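Local structure of putative ferritin-like diiron-carboxylate protein TM1526 (Thermotoga maritima, 1VJX) at residues Glu121-Leu126 against Lys133-Ile138; Arg63-Gln68 against Ser129-Thr134; Arg56-Ile61 against Asp140-His145; Phe83-Pro88 against Glu112-Ile117; Glu38-Asn41 against Thr47-Glu50. The protein is of unknown function but, as a ferritin-like protein of the rubrerythrin family, probably binds metal ions and may act as an oxidoreductase. All blocks are in the same frame, centred on the assembly; numbering follows the deposited sequence.

Contact 1 (Glu121-Leu126 against Lys133-Ile138)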
# COMPACT_ATOMS: atom_id res chain seq x y z
N GLU A 121 9.14 0.95 -7.62
CA GLU A 121 10.04 -0.07 -8.12
C GLU A 121 9.39 -0.85 -9.20
O GLU A 121 9.99 -1.05 -10.25
CB GLU A 121 10.56 -0.95 -6.98
CG GLU A 121 11.61 -0.20 -6.15
CD GLU A 121 12.01 -0.88 -4.84
OE1 GLU A 121 11.21 -1.65 -4.29
OE2 GLU A 121 13.15 -0.64 -4.37
N LEU A 122 8.14 -1.25 -8.93
CA LEU A 122 7.28 -2.00 -9.84
C LEU A 122 7.02 -1.28 -11.16
O LEU A 122 7.12 -1.87 -12.25
CB LEU A 122 5.91 -2.25 -9.18
CG LEU A 122 4.82 -2.81 -10.13
CD1 LEU A 122 5.28 -4.15 -10.77
CD2 LEU A 122 3.45 -2.96 -9.46
N LYS A 123 6.68 -0.00 -11.05
CA LYS A 123 6.47 0.82 -12.21
C LYS A 123 7.67 0.87 -13.15
O LYS A 123 7.53 0.74 -14.37
CB LYS A 123 6.04 2.20 -11.81
CG LYS A 123 5.50 2.97 -13.01
CD LYS A 123 4.75 4.31 -12.69
CE LYS A 123 5.69 5.34 -12.12
NZ LYS A 123 6.50 5.97 -13.19
N ASP A 124 8.84 1.03 -12.56
CA ASP A 124 10.08 0.98 -13.32
C ASP A 124 10.34 -0.36 -14.02
O ASP A 124 11.08 -0.40 -14.97
CB ASP A 124 11.27 1.25 -12.41
CG ASP A 124 11.62 2.72 -12.32
OD1 ASP A 124 10.78 3.61 -12.69
OD2 ASP A 124 12.75 3.07 -11.88
N GLY A 125 9.74 -1.44 -13.54
CA GLY A 125 9.98 -2.79 -14.09
C GLY A 125 9.01 -3.20 -15.17
O GLY A 125 9.23 -4.19 -15.91
N LEU A 126 7.89 -2.47 -15.22
CA LEU A 126 6.92 -2.64 -16.25
C LEU A 126 7.44 -1.98 -17.52
O LEU A 126 8.13 -0.95 -17.47
CB LEU A 126 5.56 -2.11 -15.83
CG LEU A 126 4.89 -2.85 -14.66
CD1 LEU A 126 3.78 -1.94 -14.03
CD2 LEU A 126 4.32 -4.13 -15.10
N LYS A 133 1.12 3.38 -16.78
CA LYS A 133 0.15 4.45 -16.49
C LYS A 133 -0.82 4.03 -15.38
O LYS A 133 -1.16 4.84 -14.50
CB LYS A 133 -0.58 4.95 -17.77
CG LYS A 133 -1.94 5.68 -17.54
CD LYS A 133 -2.14 6.89 -18.46
N THR A 134 -1.20 2.75 -15.36
CA THR A 134 -2.15 2.24 -14.37
C THR A 134 -1.53 2.31 -12.97
O THR A 134 -2.19 2.68 -12.00
CB THR A 134 -2.59 0.78 -14.71
OG1 THR A 134 -3.36 0.72 -15.94
CG2 THR A 134 -3.53 0.26 -13.67
N VAL A 135 -0.26 1.97 -12.89
CA VAL A 135 0.46 1.99 -11.64
C VAL A 135 0.80 3.39 -11.16
O VAL A 135 0.82 3.62 -9.97
CB VAL A 135 1.76 1.09 -11.70
CG1 VAL A 135 2.50 1.12 -10.39
CG2 VAL A 135 1.42 -0.39 -12.11
N LYS A 136 1.09 4.32 -12.07
CA LYS A 136 1.26 5.73 -11.71
C LYS A 136 -0.00 6.36 -11.07
O LYS A 136 0.11 7.15 -10.15
CB LYS A 136 1.67 6.57 -12.92
CG LYS A 136 1.87 8.04 -12.55
CD LYS A 136 2.84 8.79 -13.41
CE LYS A 136 3.36 10.10 -12.70
NZ LYS A 136 2.48 11.26 -12.97
N LYS A 137 -1.17 6.02 -11.60
CA LYS A 137 -2.45 6.39 -10.99
C LYS A 137 -2.55 5.95 -9.53
O LYS A 137 -2.89 6.75 -8.65
CB LYS A 137 -3.61 5.82 -11.82
CG LYS A 137 -4.96 6.51 -11.60
CD LYS A 137 -6.06 5.90 -12.48
CE LYS A 137 -7.47 6.00 -11.84
NZ LYS A 137 -7.96 7.44 -11.68
N ILE A 138 -2.19 4.68 -9.28
CA ILE A 138 -2.18 4.10 -7.93
C ILE A 138 -1.19 4.80 -7.01
O ILE A 138 -1.50 5.08 -5.86
CB ILE A 138 -1.88 2.57 -7.99
CG1 ILE A 138 -3.06 1.80 -8.64
CG2 ILE A 138 -1.61 1.96 -6.59
CD1 ILE A 138 -2.75 0.35 -8.94
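Leu-126 and Val-135 meet through their methyl groups across a helical hairpin of the ferritin-like four-helix bundle, where helix 101-125 ends and helix 129-156 returns beside it. The two short segments run nearly antiparallel, at 166°, with axes 9.5 Å apart. Val-135 is the middle of the contact, and its two methyls divide the work. CG2 reaches Leu-126 CD1 at 3.4 Å, a tight approach for two carbons, and also lies 4.2 Å from Leu-122 CD2. CG1 instead turns to the backbone end of Lys-123, 4.0 Å from its CB. This split follows from the torsion of the valine, whose CG1 lies anti to the backbone N (chi1 180°) while CG2 sits beside that N.

Lys-123 supplies a second, aliphatic layer. Its chain starts out extended but folds at chi3 and chi4, bringing CD alongside the opposite helix, 3.8 Å from Lys-136 CB. The amino groups of these two lysines stay 6.6 Å apart, NZ of Lys-123 to NZ of Lys-136. Further out, Met-65 of helix 43-68 packs on Val-135, and Ile-18 and Leu-19 of helix 15-36 cover Leu-122. The turn itself is held by a side chain: Gln-132 NE2 donates a hydrogen bond to the backbone O of Lys-123, close to the end of its helix.

Contact 2 (Arg63-Gln68 against Ser129-Thr134); sequences RKMSDQ and SDAQKT
Met-65, present as selenomethionine, puts its terminal methyl against the methyl of Thr-134, the two side chains reaching toward each other tip to tip. CE lies 3.4 Å from Thr-134 CG2 and 3.5 Å from Thr-134 CB, both closer than ordinary carbon packing. The chain gets there by running straight out from helix 43-68 and bending only at its last torsion (chi3 -64°), which swings CE onto the threonine. Thr-134 answers with CG2, placed anti to its own backbone N, while OG1 turns back along its helix to within 3.0 Å of the Asp-130 O.

Slightly nearer the start of helix 129-156, the selenium passes Ala-131: SE is 4.3 Å from Ala-131 CB, and CE stands 3.7 Å from the Ala-131 O. The last turns of helix 43-68 thus meet the first turns of helix 129-156 at one end of the ferritin-like bundle, with CA atoms of Met-65 and Ala-131 7.6 Å apart. No hydrogen bond crosses, so apolar contact carries the join. Leu-19 of helix 15-36 and Leu-126 also touch Met-65. At the helix start, Asn-128 OD1 accepts a hydrogen bond from Asp-130 N and a weak one from Ala-131 N.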
# COMPACT_ATOMS: atom_id res chain seq x y z
N ARG A 63 -4.10 -7.42 -8.94
CA ARG A 63 -4.37 -8.87 -9.18
C ARG A 63 -4.66 -9.08 -10.68
O ARG A 63 -4.11 -9.96 -11.31
CB ARG A 63 -5.57 -9.41 -8.39
CG ARG A 63 -5.37 -9.53 -6.89
CD ARG A 63 -6.36 -10.52 -6.20
NE ARG A 63 -7.66 -9.89 -6.01
CZ ARG A 63 -7.99 -9.14 -4.96
NH1 ARG A 63 -7.14 -8.96 -3.96
NH2 ARG A 63 -9.19 -8.58 -4.88
N LYS A 64 -5.51 -8.25 -11.25
CA LYS A 64 -5.84 -8.35 -12.67
C LYS A 64 -4.55 -8.25 -13.49
O LYS A 64 -4.38 -8.90 -14.49
CB LYS A 64 -6.81 -7.24 -13.04
CG LYS A 64 -7.59 -7.46 -14.30
CD LYS A 64 -8.20 -6.13 -14.81
CE LYS A 64 -8.97 -6.32 -16.12
NZ LYS A 64 -10.32 -5.67 -16.04
N MSE A 65 -3.65 -7.41 -13.02
CA MSE A 65 -2.43 -7.07 -13.77
C MSE A 65 -1.49 -8.26 -13.79
O MSE A 65 -0.97 -8.64 -14.86
CB MSE A 65 -1.74 -5.87 -13.14
CG MSE A 65 -0.54 -5.45 -13.89
SE MSE A 65 0.22 -3.69 -13.29
CE MSE A 65 -1.27 -2.31 -13.75
N SER A 66 -1.31 -8.89 -12.62
CA SER A 66 -0.42 -10.04 -12.56
C SER A 66 -0.92 -11.24 -13.37
O SER A 66 -0.15 -12.10 -13.79
CB SER A 66 -0.14 -10.41 -11.10
OG SER A 66 -1.04 -11.35 -10.60
N ASP A 67 -2.23 -11.30 -13.55
CA ASP A 67 -2.86 -12.27 -14.42
C ASP A 67 -2.73 -11.96 -15.91
O ASP A 67 -2.51 -12.83 -16.72
CB ASP A 67 -4.34 -12.35 -14.09
CG ASP A 67 -4.98 -13.54 -14.70
OD1 ASP A 67 -4.26 -14.59 -14.81
OD2 ASP A 67 -6.18 -13.51 -15.09
N GLN A 68 -2.87 -10.69 -16.28
CA GLN A 68 -3.02 -10.33 -17.69
C GLN A 68 -1.76 -9.74 -18.35
O GLN A 68 -1.67 -9.74 -19.56
CB GLN A 68 -4.22 -9.38 -17.82
CG GLN A 68 -5.60 -10.14 -17.80
CD GLN A 68 -6.79 -9.17 -17.66
OE1 GLN A 68 -6.59 -7.94 -17.57
NE2 GLN A 68 -8.03 -9.72 -17.65
N SER A 129 3.36 0.36 -21.52
CA SER A 129 3.12 1.75 -21.14
C SER A 129 1.74 1.98 -20.52
O SER A 129 1.55 2.96 -19.79
CB SER A 129 3.32 2.69 -22.35
OG SER A 129 2.10 2.97 -23.07
N ASP A 130 0.78 1.10 -20.82
CA ASP A 130 -0.54 1.08 -20.16
C ASP A 130 -0.46 0.62 -18.69
O ASP A 130 -1.05 1.27 -17.80
CB ASP A 130 -1.52 0.15 -20.90
CG ASP A 130 -2.40 0.87 -21.92
OD1 ASP A 130 -2.27 2.13 -22.20
OD2 ASP A 130 -3.26 0.18 -22.52
N ALA A 131 0.22 -0.50 -18.48
CA ALA A 131 0.56 -0.98 -17.14
C ALA A 131 1.24 0.13 -16.33
O ALA A 131 0.82 0.42 -15.22
CB ALA A 131 1.46 -2.21 -17.17
N GLN A 132 2.30 0.72 -16.86
CA GLN A 132 2.95 1.84 -16.15
C GLN A 132 1.98 3.00 -15.85
O GLN A 132 2.02 3.55 -14.78
CB GLN A 132 4.12 2.40 -16.96
CG GLN A 132 5.29 1.48 -17.07
CD GLN A 132 6.47 2.13 -17.78
OE1 GLN A 132 6.32 2.63 -18.91
NE2 GLN A 132 7.64 2.12 -17.12
N LYS A 133 1.12 3.38 -16.78
CA LYS A 133 0.15 4.45 -16.49
C LYS A 133 -0.82 4.03 -15.38
O LYS A 133 -1.16 4.84 -14.50
CB LYS A 133 -0.58 4.95 -17.77
CG LYS A 133 -1.94 5.68 -17.54
CD LYS A 133 -2.14 6.89 -18.46
N THR A 134 -1.20 2.75 -15.36
CA THR A 134 -2.15 2.24 -14.37
C THR A 134 -1.53 2.31 -12.97
O THR A 134 -2.19 2.68 -12.00
CB THR A 134 -2.59 0.78 -14.71
OG1 THR A 134 -3.36 0.72 -15.94
CG2 THR A 134 -3.53 0.26 -13.67

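Contact 3 (Arg56-Ile61 against Asp140-His145); sequences RIHAEI and DQEKEH
His-58 uses both ring nitrogens on helix 129-156. NE2 donates to Gln-141 OE1 at 2.9 Å along a nearly straight N-H...O line of 165°; the oxygen sits in the ring plane, and the bond arrives on a lone pair in the carbonyl plane. Ring and amide are almost coplanar, 11° apart. ND1 lies 2.8 Å from Glu-142 OE2, but this bond is weak, bent to 129° at the hydrogen. Glu-26 OE1 is a further hydrogen-bond partner of ND1. Glu-142 folds at chi2 to bring its carboxylate to the ring's edge.

With the segment axes 12.1 Å apart, these long side chains span the gap between two antiparallel bundle helices. The rings of His-58 and His-145 are near parallel but slid apart, with centroids separated by 5.9 Å and little overlap. Were His-58 an alanine, Gln-141 OE1 and Glu-142 OE2 would probably lose this donor, and a gap would open beside His-145.

Glu-55 with His-58, and Glu-142 with His-145, match the paired ExxH motifs of ferritin-like diiron proteins. Glu-26, Glu-112 and Glu-55 crowd the Glu-142 carboxylate, a gathering of acids consistent with a metal-binding centre.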
# COMPACT_ATOMS: atom_id res chain seq x y z
N ARG A 56 -8.45 -1.54 -1.28
CA ARG A 56 -9.20 -2.64 -1.91
C ARG A 56 -9.11 -2.58 -3.44
O ARG A 56 -8.57 -3.50 -4.10
CB ARG A 56 -10.66 -2.59 -1.47
CG ARG A 56 -11.51 -3.79 -1.92
CD ARG A 56 -13.01 -3.63 -1.62
NE ARG A 56 -13.53 -2.37 -2.16
CZ ARG A 56 -13.92 -2.19 -3.42
NH1 ARG A 56 -13.90 -3.18 -4.31
NH2 ARG A 56 -14.37 -1.00 -3.81
N ILE A 57 -9.62 -1.49 -4.01
CA ILE A 57 -9.64 -1.28 -5.46
C ILE A 57 -8.26 -1.44 -6.10
O ILE A 57 -8.14 -2.03 -7.16
CB ILE A 57 -10.25 0.11 -5.78
CG1 ILE A 57 -11.76 0.05 -5.59
CG2 ILE A 57 -9.92 0.57 -7.22
CD1 ILE A 57 -12.39 1.44 -5.51
N HIS A 58 -7.24 -0.92 -5.42
CA HIS A 58 -5.86 -1.04 -5.84
C HIS A 58 -5.40 -2.47 -5.94
O HIS A 58 -4.74 -2.81 -6.91
CB HIS A 58 -4.94 -0.32 -4.87
CG HIS A 58 -5.04 1.17 -4.93
ND1 HIS A 58 -4.59 1.99 -3.93
CD2 HIS A 58 -5.56 1.97 -5.89
CE1 HIS A 58 -4.82 3.25 -4.28
NE2 HIS A 58 -5.42 3.25 -5.46
N ALA A 59 -5.75 -3.28 -4.93
CA ALA A 59 -5.41 -4.70 -4.90
C ALA A 59 -6.04 -5.44 -6.08
O ALA A 59 -5.41 -6.27 -6.69
CB ALA A 59 -5.89 -5.33 -3.58
N GLU A 60 -7.31 -5.14 -6.35
CA GLU A 60 -8.05 -5.72 -7.48
C GLU A 60 -7.38 -5.35 -8.81
O GLU A 60 -7.49 -6.07 -9.78
CB GLU A 60 -9.50 -5.21 -7.51
CG GLU A 60 -10.45 -5.84 -6.50
CD GLU A 60 -11.85 -5.16 -6.42
OE1 GLU A 60 -12.11 -4.11 -7.11
OE2 GLU A 60 -12.70 -5.68 -5.65
N ILE A 61 -6.71 -4.20 -8.86
CA ILE A 61 -6.09 -3.76 -10.11
C ILE A 61 -4.79 -4.51 -10.30
O ILE A 61 -4.51 -5.02 -11.39
CB ILE A 61 -5.90 -2.23 -10.12
CG1 ILE A 61 -7.25 -1.56 -10.39
CG2 ILE A 61 -4.82 -1.79 -11.15
CD1 ILE A 61 -7.27 -0.13 -10.02
N ASP A 140 -0.01 7.94 -7.31
CA ASP A 140 -0.62 9.23 -7.05
C ASP A 140 -1.68 9.16 -5.98
O ASP A 140 -1.71 9.98 -5.10
CB ASP A 140 -1.23 9.81 -8.31
CG ASP A 140 -0.19 10.30 -9.28
OD1 ASP A 140 0.92 10.73 -8.83
OD2 ASP A 140 -0.43 10.32 -10.53
N GLN A 141 -2.55 8.15 -6.03
CA GLN A 141 -3.57 7.98 -4.99
C GLN A 141 -2.94 7.59 -3.66
O GLN A 141 -3.39 8.00 -2.61
CB GLN A 141 -4.62 6.94 -5.44
CG GLN A 141 -5.67 7.55 -6.38
CD GLN A 141 -6.37 6.55 -7.37
OE1 GLN A 141 -6.20 5.34 -7.29
NE2 GLN A 141 -7.11 7.11 -8.31
N GLU A 142 -1.89 6.76 -3.70
CA GLU A 142 -1.20 6.35 -2.48
C GLU A 142 -0.54 7.55 -1.84
O GLU A 142 -0.48 7.64 -0.63
CB GLU A 142 -0.16 5.27 -2.77
CG GLU A 142 -0.75 3.91 -3.12
CD GLU A 142 -1.54 3.26 -1.99
OE1 GLU A 142 -1.41 3.74 -0.83
OE2 GLU A 142 -2.30 2.29 -2.27
N LYS A 143 -0.04 8.48 -2.67
CA LYS A 143 0.66 9.66 -2.17
C LYS A 143 -0.32 10.67 -1.58
O LYS A 143 0.05 11.44 -0.71
CB LYS A 143 1.44 10.32 -3.29
CG LYS A 143 2.73 9.65 -3.72
CD LYS A 143 3.58 10.65 -4.56
CE LYS A 143 3.05 10.80 -5.99
NZ LYS A 143 3.18 12.17 -6.42
N GLU A 144 -1.56 10.66 -2.05
CA GLU A 144 -2.68 11.37 -1.39
C GLU A 144 -3.13 10.73 -0.06
O GLU A 144 -3.58 11.43 0.82
CB GLU A 144 -3.90 11.45 -2.31
CG GLU A 144 -3.75 12.40 -3.49
CD GLU A 144 -3.56 13.83 -3.06
OE1 GLU A 144 -4.05 14.21 -1.96
OE2 GLU A 144 -2.91 14.56 -3.84
N HIS A 145 -3.04 9.40 0.06
CA HIS A 145 -3.35 8.73 1.33
C HIS A 145 -2.36 9.24 2.33
O HIS A 145 -2.72 9.60 3.43
CB HIS A 145 -3.15 7.22 1.26
CG HIS A 145 -4.19 6.50 0.46
ND1 HIS A 145 -4.38 5.13 0.55
CD2 HIS A 145 -5.09 6.96 -0.44
CE1 HIS A 145 -5.35 4.78 -0.28
NE2 HIS A 145 -5.80 5.87 -0.88

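Contact 4 (Phe83-Pro88 against Glu112-Ile117); sequences FYEVFP and EKDSII
The Phe-83 ring meets Asp-114 with its edge: Asp-114 OD1 lies near the ring plane, 3.5 Å from Phe-83 CZ, and Asp-114 CA also falls in that plane. The carboxylate is turned 65° from the ring. Over one face, toward the rim, stands the backbone N of Glu-85, 4.2 Å above the Phe-83 ring plane. The Ile-117 side chain crosses that of Phe-83 at about a right angle, its CG2 3.7 Å from Phe-83 CD2. Placing CG anti to the backbone N (chi1 165°) directs the phenylalanine onto the helix. With only an alanine's methyl here, Ile-117 CG2 is likely to lose its aromatic cover and a gap to open beside Asp-114.

The segment 83-88 belongs to the long connection that, in this ferritin-like bundle, leads from the second long helix to the third, and here it lies along the outside of helix 101-125. The Phe-83 N is hydrogen-bonded to Glu-121 OE2, one turn beyond Ile-117. Glu-85 bends at chi2 and passes Asp-114 with its aliphatic part, CG 3.5 Å from Asp-114 OD2. The two carboxylates are inclined by 24°, with Glu-85 OE2 4.5 Å from Asp-114 OD2, a like-charge approach at the surface. Two waters link the segments: one bridges the backbones, accepting from Glu-85 N (3.0 Å) and giving a weak bond to Asp-114 O; the other donates to Glu-85 O (2.7 Å) and to the side-chain OG of Ser-115.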
# COMPACT_ATOMS: atom_id res chain seq x y z
N PHE A 83 13.88 -2.88 -2.72
CA PHE A 83 13.46 -2.70 -1.34
C PHE A 83 12.01 -3.07 -1.17
O PHE A 83 11.15 -2.72 -2.00
CB PHE A 83 13.65 -1.22 -0.90
CG PHE A 83 12.92 -0.87 0.36
CD1 PHE A 83 13.49 -1.11 1.59
CD2 PHE A 83 11.63 -0.35 0.32
CE1 PHE A 83 12.81 -0.83 2.78
CE2 PHE A 83 10.96 -0.07 1.47
CZ PHE A 83 11.56 -0.32 2.72
N TYR A 84 11.70 -3.74 -0.08
CA TYR A 84 10.31 -3.85 0.33
C TYR A 84 10.33 -4.28 1.78
O TYR A 84 11.31 -4.90 2.22
CB TYR A 84 9.51 -4.83 -0.56
CG TYR A 84 9.94 -6.29 -0.47
CD1 TYR A 84 9.37 -7.17 0.45
CD2 TYR A 84 10.90 -6.79 -1.33
CE1 TYR A 84 9.78 -8.50 0.51
CE2 TYR A 84 11.31 -8.07 -1.28
CZ TYR A 84 10.76 -8.93 -0.37
OH TYR A 84 11.23 -10.27 -0.39
N GLU A 85 9.30 -3.92 2.52
CA GLU A 85 9.02 -4.56 3.81
C GLU A 85 7.60 -5.10 3.71
O GLU A 85 6.69 -4.39 3.27
CB GLU A 85 9.04 -3.56 4.97
CG GLU A 85 10.21 -2.60 4.98
CD GLU A 85 11.25 -2.97 6.01
OE1 GLU A 85 11.06 -4.05 6.63
OE2 GLU A 85 12.22 -2.20 6.18
N VAL A 86 7.39 -6.33 4.12
CA VAL A 86 6.03 -6.84 4.20
C VAL A 86 5.31 -6.16 5.37
O VAL A 86 5.93 -5.71 6.35
CB VAL A 86 5.93 -8.40 4.34
CG1 VAL A 86 6.63 -9.10 3.16
CG2 VAL A 86 6.44 -8.89 5.67
N PHE A 87 3.99 -6.11 5.24
CA PHE A 87 3.17 -5.38 6.19
C PHE A 87 3.45 -5.95 7.58
O PHE A 87 3.60 -7.15 7.73
CB PHE A 87 1.68 -5.53 5.85
CG PHE A 87 0.88 -4.29 6.14
CD1 PHE A 87 0.31 -4.10 7.39
CD2 PHE A 87 0.72 -3.35 5.18
CE1 PHE A 87 -0.40 -2.99 7.65
CE2 PHE A 87 -0.01 -2.24 5.43
CZ PHE A 87 -0.56 -2.04 6.69
N PRO A 88 3.61 -5.06 8.58
CA PRO A 88 3.82 -5.48 9.94
C PRO A 88 2.69 -6.30 10.49
O PRO A 88 1.54 -6.22 10.05
CB PRO A 88 3.92 -4.16 10.72
CG PRO A 88 4.16 -3.13 9.77
CD PRO A 88 3.67 -3.59 8.43
N GLU A 112 3.20 3.09 4.81
CA GLU A 112 2.78 3.68 3.55
C GLU A 112 4.01 4.14 2.72
O GLU A 112 4.13 3.84 1.55
CB GLU A 112 1.82 4.85 3.82
CG GLU A 112 1.30 5.53 2.57
CD GLU A 112 0.58 4.56 1.64
OE1 GLU A 112 0.07 3.52 2.11
OE2 GLU A 112 0.51 4.86 0.41
N LYS A 113 4.93 4.84 3.35
CA LYS A 113 6.15 5.20 2.71
C LYS A 113 6.93 4.01 2.17
O LYS A 113 7.52 4.10 1.09
CB LYS A 113 7.00 6.06 3.66
CG LYS A 113 6.39 7.47 3.82
CD LYS A 113 7.38 8.53 4.31
CE LYS A 113 7.72 8.40 5.76
NZ LYS A 113 8.02 9.73 6.37
N ASP A 114 6.90 2.87 2.88
CA ASP A 114 7.62 1.67 2.47
C ASP A 114 6.97 1.09 1.22
O ASP A 114 7.64 0.74 0.23
CB ASP A 114 7.59 0.66 3.59
CG ASP A 114 8.56 0.97 4.73
OD1 ASP A 114 9.48 1.78 4.60
OD2 ASP A 114 8.51 0.33 5.79
N SER A 115 5.64 1.06 1.24
CA SER A 115 4.84 0.60 0.11
C SER A 115 4.94 1.52 -1.12
O SER A 115 4.92 1.05 -2.27
CB SER A 115 3.40 0.50 0.56
OG SER A 115 3.33 -0.35 1.69
N ILE A 116 5.08 2.82 -0.90
CA ILE A 116 5.24 3.75 -2.03
C ILE A 116 6.53 3.48 -2.82
O ILE A 116 6.51 3.45 -4.06
CB ILE A 116 5.08 5.20 -1.57
CG1 ILE A 116 3.60 5.41 -1.25
CG2 ILE A 116 5.53 6.21 -2.65
CD1 ILE A 116 3.26 6.72 -0.61
N ILE A 117 7.62 3.25 -2.10
CA ILE A 117 8.90 2.92 -2.72
C ILE A 117 8.71 1.70 -3.58
O ILE A 117 9.17 1.64 -4.73
CB ILE A 117 10.01 2.66 -1.67
CG1 ILE A 117 10.29 3.93 -0.88
CG2 ILE A 117 11.30 2.16 -2.32
CD1 ILE A 117 11.52 3.91 -0.04
O HOH W 1 7.42 -2.05 1.04
O HOH W 2 5.78 -1.89 3.15

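Contact 5 (Glu38-Asn41 against Thr47-Glu50); sequences EHFN and TFLE
Phe-40 and Phe-48 adopt the same first torsion: in each, CG stands beside the backbone N and anti to the carbonyl carbon, with chi1 of -63° in Phe-40 and -76° in Phe-48. From backbones whose CA atoms are 8.9 Å apart, this sends the two rings into one another's neighbourhood. The touching atoms are few. Phe-48 CE2 lies 3.7 Å from Phe-40 CD2 and 4.2 Å from Phe-40 CG, so one corner of the Phe-48 ring meets the side of the Phe-40 ring next to its CB attachment. The ring centroids are 5.8 Å apart and the planes inclined by 47°.

The segment 38-41 is part of the short link between helices 15-36 and 43-68, the first pair of the ferritin-like bundle, and Phe-40 folds back from it toward the second turn of the helix that follows. Leu-101 and Val-104 of helix 101-125 touch both rings, which ties the link to a third helix. Phe-48, the more deeply buried of the two, is also covered by Tyr-33 and Leu-36 of helix 15-36 and by Met-152 of helix 129-156. The contact between the rings is wholly apolar, with no hydrogen bond crossing it; beside it, the backbone O of Phe-40 accepts a hydrogen bond from Lys-45 NZ.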
# COMPACT_ATOMS: atom_id res chain seq x y z
N GLU A 38 -12.17 0.78 13.78
CA GLU A 38 -12.86 0.31 14.97
C GLU A 38 -12.38 1.00 16.21
O GLU A 38 -12.98 0.84 17.23
CB GLU A 38 -12.63 -1.20 15.16
CG GLU A 38 -13.40 -2.12 14.23
CD GLU A 38 -12.74 -3.49 14.07
OE1 GLU A 38 -11.61 -3.71 14.59
OE2 GLU A 38 -13.34 -4.35 13.37
N HIS A 39 -11.27 1.73 16.13
CA HIS A 39 -10.66 2.37 17.29
C HIS A 39 -11.03 3.86 17.43
O HIS A 39 -10.70 4.48 18.43
CB HIS A 39 -9.13 2.21 17.23
CG HIS A 39 -8.67 0.78 17.36
ND1 HIS A 39 -8.30 0.23 18.57
CD2 HIS A 39 -8.57 -0.20 16.45
CE1 HIS A 39 -7.99 -1.04 18.39
NE2 HIS A 39 -8.15 -1.33 17.11
N PHE A 40 -11.71 4.38 16.40
CA PHE A 40 -11.91 5.82 16.17
C PHE A 40 -13.31 6.15 15.70
O PHE A 40 -14.11 5.26 15.46
CB PHE A 40 -10.85 6.34 15.21
CG PHE A 40 -9.49 6.22 15.75
CD1 PHE A 40 -9.09 7.05 16.80
CD2 PHE A 40 -8.63 5.21 15.32
CE1 PHE A 40 -7.82 6.91 17.37
CE2 PHE A 40 -7.37 5.05 15.87
CZ PHE A 40 -6.95 5.91 16.89
N ASN A 41 -13.61 7.43 15.57
CA ASN A 41 -14.97 7.87 15.85
C ASN A 41 -15.76 8.67 14.81
O ASN A 41 -16.96 8.45 14.70
CB ASN A 41 -14.98 8.61 17.20
CG ASN A 41 -15.24 7.68 18.37
OD1 ASN A 41 -16.16 6.84 18.34
ND2 ASN A 41 -14.43 7.84 19.43
N THR A 47 -12.65 8.34 7.35
CA THR A 47 -11.42 8.45 6.59
C THR A 47 -10.78 7.08 6.45
O THR A 47 -10.53 6.62 5.35
CB THR A 47 -10.45 9.49 7.25
OG1 THR A 47 -10.75 10.79 6.75
CG2 THR A 47 -9.00 9.27 6.81
N PHE A 48 -10.55 6.43 7.58
CA PHE A 48 -9.90 5.14 7.57
C PHE A 48 -10.67 4.17 6.69
O PHE A 48 -10.09 3.32 6.07
CB PHE A 48 -9.78 4.59 9.00
CG PHE A 48 -8.71 5.23 9.81
CD1 PHE A 48 -7.44 5.44 9.28
CD2 PHE A 48 -8.95 5.62 11.10
CE1 PHE A 48 -6.45 6.05 10.04
CE2 PHE A 48 -7.95 6.23 11.86
CZ PHE A 48 -6.70 6.43 11.32
N LEU A 49 -11.99 4.28 6.66
CA LEU A 49 -12.79 3.36 5.86
C LEU A 49 -12.64 3.67 4.37
O LEU A 49 -12.63 2.75 3.55
CB LEU A 49 -14.26 3.36 6.28
CG LEU A 49 -14.55 2.65 7.59
CD1 LEU A 49 -15.97 2.99 8.12
CD2 LEU A 49 -14.38 1.13 7.47
N GLU A 50 -12.56 4.95 4.02
CA GLU A 50 -12.32 5.36 2.65
C GLU A 50 -10.99 4.81 2.20
O GLU A 50 -10.90 4.20 1.14
CB GLU A 50 -12.35 6.88 2.48
CG GLU A 50 -13.74 7.39 2.11
CD GLU A 50 -14.00 8.84 2.58
OE1 GLU A 50 -13.00 9.61 2.69
OE2 GLU A 50 -15.20 9.19 2.82

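How the contacts relate
Contacts 2, 1 and 3 follow one another along helix 129-156. The first two, with centres about 8 Å apart, share Thr-134 and touch where Val-135 CG2 lies 3.7 Å from Met-65 CE. Thr-134 CG2 then meets Ile-61 CG2 at 3.5 Å, carrying the packing on to contact 3. Acids from contacts 3 and 4, Glu-142 and Glu-112, come together in what is probably the metal centre. Contacts 1 and 4, about 15 Å apart between centres, both use helix 101-125. Contact 5 lies at the end of the bundle away from contacts 1 and 2; its centre is about 17 Å from that of contact 3 and about 30 Å from that of contact 2.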